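Local structure of tyrosine--tRNA ligase (Aeropyrum pernix, 2CYA) at residues A264-K269 with R314-G319. The protein catalyses the two-step attachment of tyrosine to tRNA(Tyr), first activating the amino acid with ATP and then transferring it to the acceptor end of the tRNA. Residues are numbered along the deposited sequence; the frame is centred on the assembly and turned at random.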
loop_
_atom_site.group_PDB
_atom_site.type_symbol
_atom_site.label_atom_id
_atom_site.label_comp_id
_atom_site.label_asym_id
_atom_site.label_seq_id
_atom_site.Cartn_x
_atom_site.Cartn_y
_atom_site.Cartn_z
ATOM N N ALA A 264 -27.945 -30.684 -9.786
ATOM C CA ALA A 264 -28.113 -29.299 -9.339
ATOM C C ALA A 264 -29.378 -28.944 -8.554
ATOM O O ALA A 264 -30.460 -29.458 -8.819
ATOM C CB ALA A 264 -27.990 -28.357 -10.539
ATOM N N TYR A 265 -29.224 -28.035 -7.596
ATOM C CA TYR A 265 -30.350 -27.561 -6.799
ATOM C C TYR A 265 -31.308 -26.887 -7.776
ATOM O O TYR A 265 -30.904 -26.000 -8.521
ATOM C CB TYR A 265 -29.858 -26.549 -5.768
ATOM C CG TYR A 265 -30.933 -25.975 -4.874
ATOM C CD1 TYR A 265 -31.701 -26.803 -4.047
ATOM C CD2 TYR A 265 -31.151 -24.598 -4.816
ATOM C CE1 TYR A 265 -32.653 -26.269 -3.181
ATOM C CE2 TYR A 265 -32.095 -24.055 -3.958
ATOM C CZ TYR A 265 -32.841 -24.892 -3.142
ATOM O OH TYR A 265 -33.777 -24.349 -2.296
ATOM N N CYS A 266 -32.570 -27.309 -7.780
ATOM C CA CYS A 266 -33.556 -26.746 -8.698
ATOM C C CYS A 266 -34.993 -26.921 -8.168
ATOM O O CYS A 266 -35.780 -27.703 -8.706
ATOM C CB CYS A 266 -33.396 -27.420 -10.067
ATOM S SG CYS A 266 -34.418 -26.738 -11.382
ATOM N N PRO A 267 -35.352 -26.172 -7.110
ATOM C CA PRO A 267 -36.678 -26.215 -6.478
ATOM C C PRO A 267 -37.814 -25.998 -7.464
ATOM O O PRO A 267 -37.789 -25.052 -8.246
ATOM C CB PRO A 267 -36.612 -25.086 -5.457
ATOM C CG PRO A 267 -35.170 -25.006 -5.130
ATOM C CD PRO A 267 -34.525 -25.127 -6.485
ATOM N N ALA A 268 -38.816 -26.865 -7.415
ATOM C CA ALA A 268 -39.959 -26.750 -8.313
ATOM C C ALA A 268 -40.619 -25.382 -8.176
ATOM O O ALA A 268 -40.721 -24.846 -7.076
ATOM C CB ALA A 268 -40.968 -27.847 -8.008
ATOM N N LYS A 269 -41.056 -24.821 -9.299
ATOM C CA LYS A 269 -41.724 -23.519 -9.323
ATOM C C LYS A 269 -40.944 -22.363 -8.679
ATOM O O LYS A 269 -41.387 -21.214 -8.725
ATOM C CB LYS A 269 -43.100 -23.624 -8.649
ATOM C CG LYS A 269 -44.067 -24.620 -9.286
ATOM C CD LYS A 269 -45.427 -24.600 -8.566
ATOM C CE LYS A 269 -46.418 -25.594 -9.178
ATOM N NZ LYS A 269 -47.759 -25.593 -8.494
ATOM N N ARG A 314 -42.289 -18.298 -16.379
ATOM C CA ARG A 314 -43.716 -18.368 -16.082
ATOM C C ARG A 314 -44.102 -19.845 -16.073
ATOM O O ARG A 314 -44.561 -20.368 -15.056
ATOM C CB ARG A 314 -44.516 -17.603 -17.139
ATOM C CG ARG A 314 -44.210 -16.116 -17.153
ATOM C CD ARG A 314 -45.053 -15.380 -18.177
ATOM N NE ARG A 314 -44.757 -13.950 -18.192
ATOM C CZ ARG A 314 -45.389 -13.059 -18.954
ATOM N NH1 ARG A 314 -46.361 -13.447 -19.772
ATOM N NH2 ARG A 314 -45.052 -11.775 -18.892
ATOM N N ASP A 315 -43.891 -20.515 -17.202
ATOM C CA ASP A 315 -44.186 -21.940 -17.322
ATOM C C ASP A 315 -43.545 -22.739 -16.188
ATOM O O ASP A 315 -44.096 -23.749 -15.744
ATOM C CB ASP A 315 -43.674 -22.474 -18.657
ATOM C CG ASP A 315 -44.695 -22.348 -19.765
ATOM O OD1 ASP A 315 -45.329 -21.278 -19.875
ATOM O OD2 ASP A 315 -44.855 -23.320 -20.536
ATOM N N TYR A 316 -42.378 -22.299 -15.723
ATOM C CA TYR A 316 -41.707 -23.006 -14.642
ATOM C C TYR A 316 -42.422 -22.736 -13.331
ATOM O O TYR A 316 -42.580 -23.640 -12.508
ATOM C CB TYR A 316 -40.244 -22.575 -14.507
ATOM C CG TYR A 316 -39.491 -23.406 -13.492
ATOM C CD1 TYR A 316 -39.125 -24.719 -13.781
ATOM C CD2 TYR A 316 -39.183 -22.900 -12.230
ATOM C CE1 TYR A 316 -38.477 -25.504 -12.847
ATOM C CE2 TYR A 316 -38.530 -23.685 -11.281
ATOM C CZ TYR A 316 -38.182 -24.986 -11.600
ATOM O OH TYR A 316 -37.546 -25.788 -10.674
ATOM N N THR A 317 -42.841 -21.489 -13.134
ATOM C CA THR A 317 -43.547 -21.115 -11.916
ATOM C C THR A 317 -44.902 -21.815 -11.856
ATOM O O THR A 317 -45.285 -22.350 -10.817
ATOM C CB THR A 317 -43.777 -19.595 -11.836
ATOM O OG1 THR A 317 -42.519 -18.925 -11.707
ATOM C CG2 THR A 317 -44.649 -19.256 -10.628
ATOM N N ASP A 318 -45.618 -21.812 -12.979
ATOM C CA ASP A 318 -46.926 -22.451 -13.050
ATOM C C ASP A 318 -46.797 -23.972 -13.134
ATOM O O ASP A 318 -47.589 -24.626 -13.812
ATOM C CB ASP A 318 -47.708 -21.943 -14.269
ATOM C CG ASP A 318 -47.811 -20.428 -14.309
ATOM O OD1 ASP A 318 -47.903 -19.803 -13.229
ATOM O OD2 ASP A 318 -47.812 -19.861 -15.424
ATOM N N GLY A 319 -45.793 -24.521 -12.449
ATOM C CA GLY A 319 -45.558 -25.959 -12.442
ATOM C C GLY A 319 -45.648 -26.642 -13.795
ATOM O O GLY A 319 -45.564 -27.867 -13.885
#
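At the C-terminal end of helix 309-317, Tyr316 reaches into the loop that joins helix 254-262 to helix 275-284 and fastens it through a backbone carbonyl. Tyr316 OH donates a hydrogen bond to Pro267 O (2.5 Å). The hydroxyl approaches from above the carbonyl plane, 58° out of it, with a C=O...O angle of 113°, while Pro267 O itself lies at the edge of the ring, close to its plane. CG of Tyr316 is anti to the backbone N (chi1 -174°), which carries the ring away from its own helix and along the loop. There the backbone of Ala268 and Lys269 passes obliquely by the ring, with Lys269 N 3.4 Å from Tyr316 CE2. Cys266 SG meets the phenol end, 3.3 Å from Tyr316 OH, and stands obliquely to the ring in a sulfur-aromatic contact. Leu277, Leu321, Pro323 and Leu326 add apolar surroundings to this buried ring.

The second half of the contact is made by Lys269 at the helix end. Lys269 CA makes a CA-H...O contact with Tyr316 O (3.3 Å). The extended aliphatic chain runs past Thr317 O to Gly319, where Lys269 CE lies 3.4 Å from Gly319 CA. Gly319 has positive phi, which by itself favours glycine. Thr317 OG1 turns back to Glu313 O within its own helix. A phenylalanine in place of Tyr316 would probably keep much of the ring packing but leave Pro267 O without its hydroxyl donor, and the loop less firmly tied to the helix. The contact is thus a side-chain-to-backbone hydrogen bond from the last turn of a helix to an interhelical loop, on the surface of the largely helical C-terminal part of this class I synthetase.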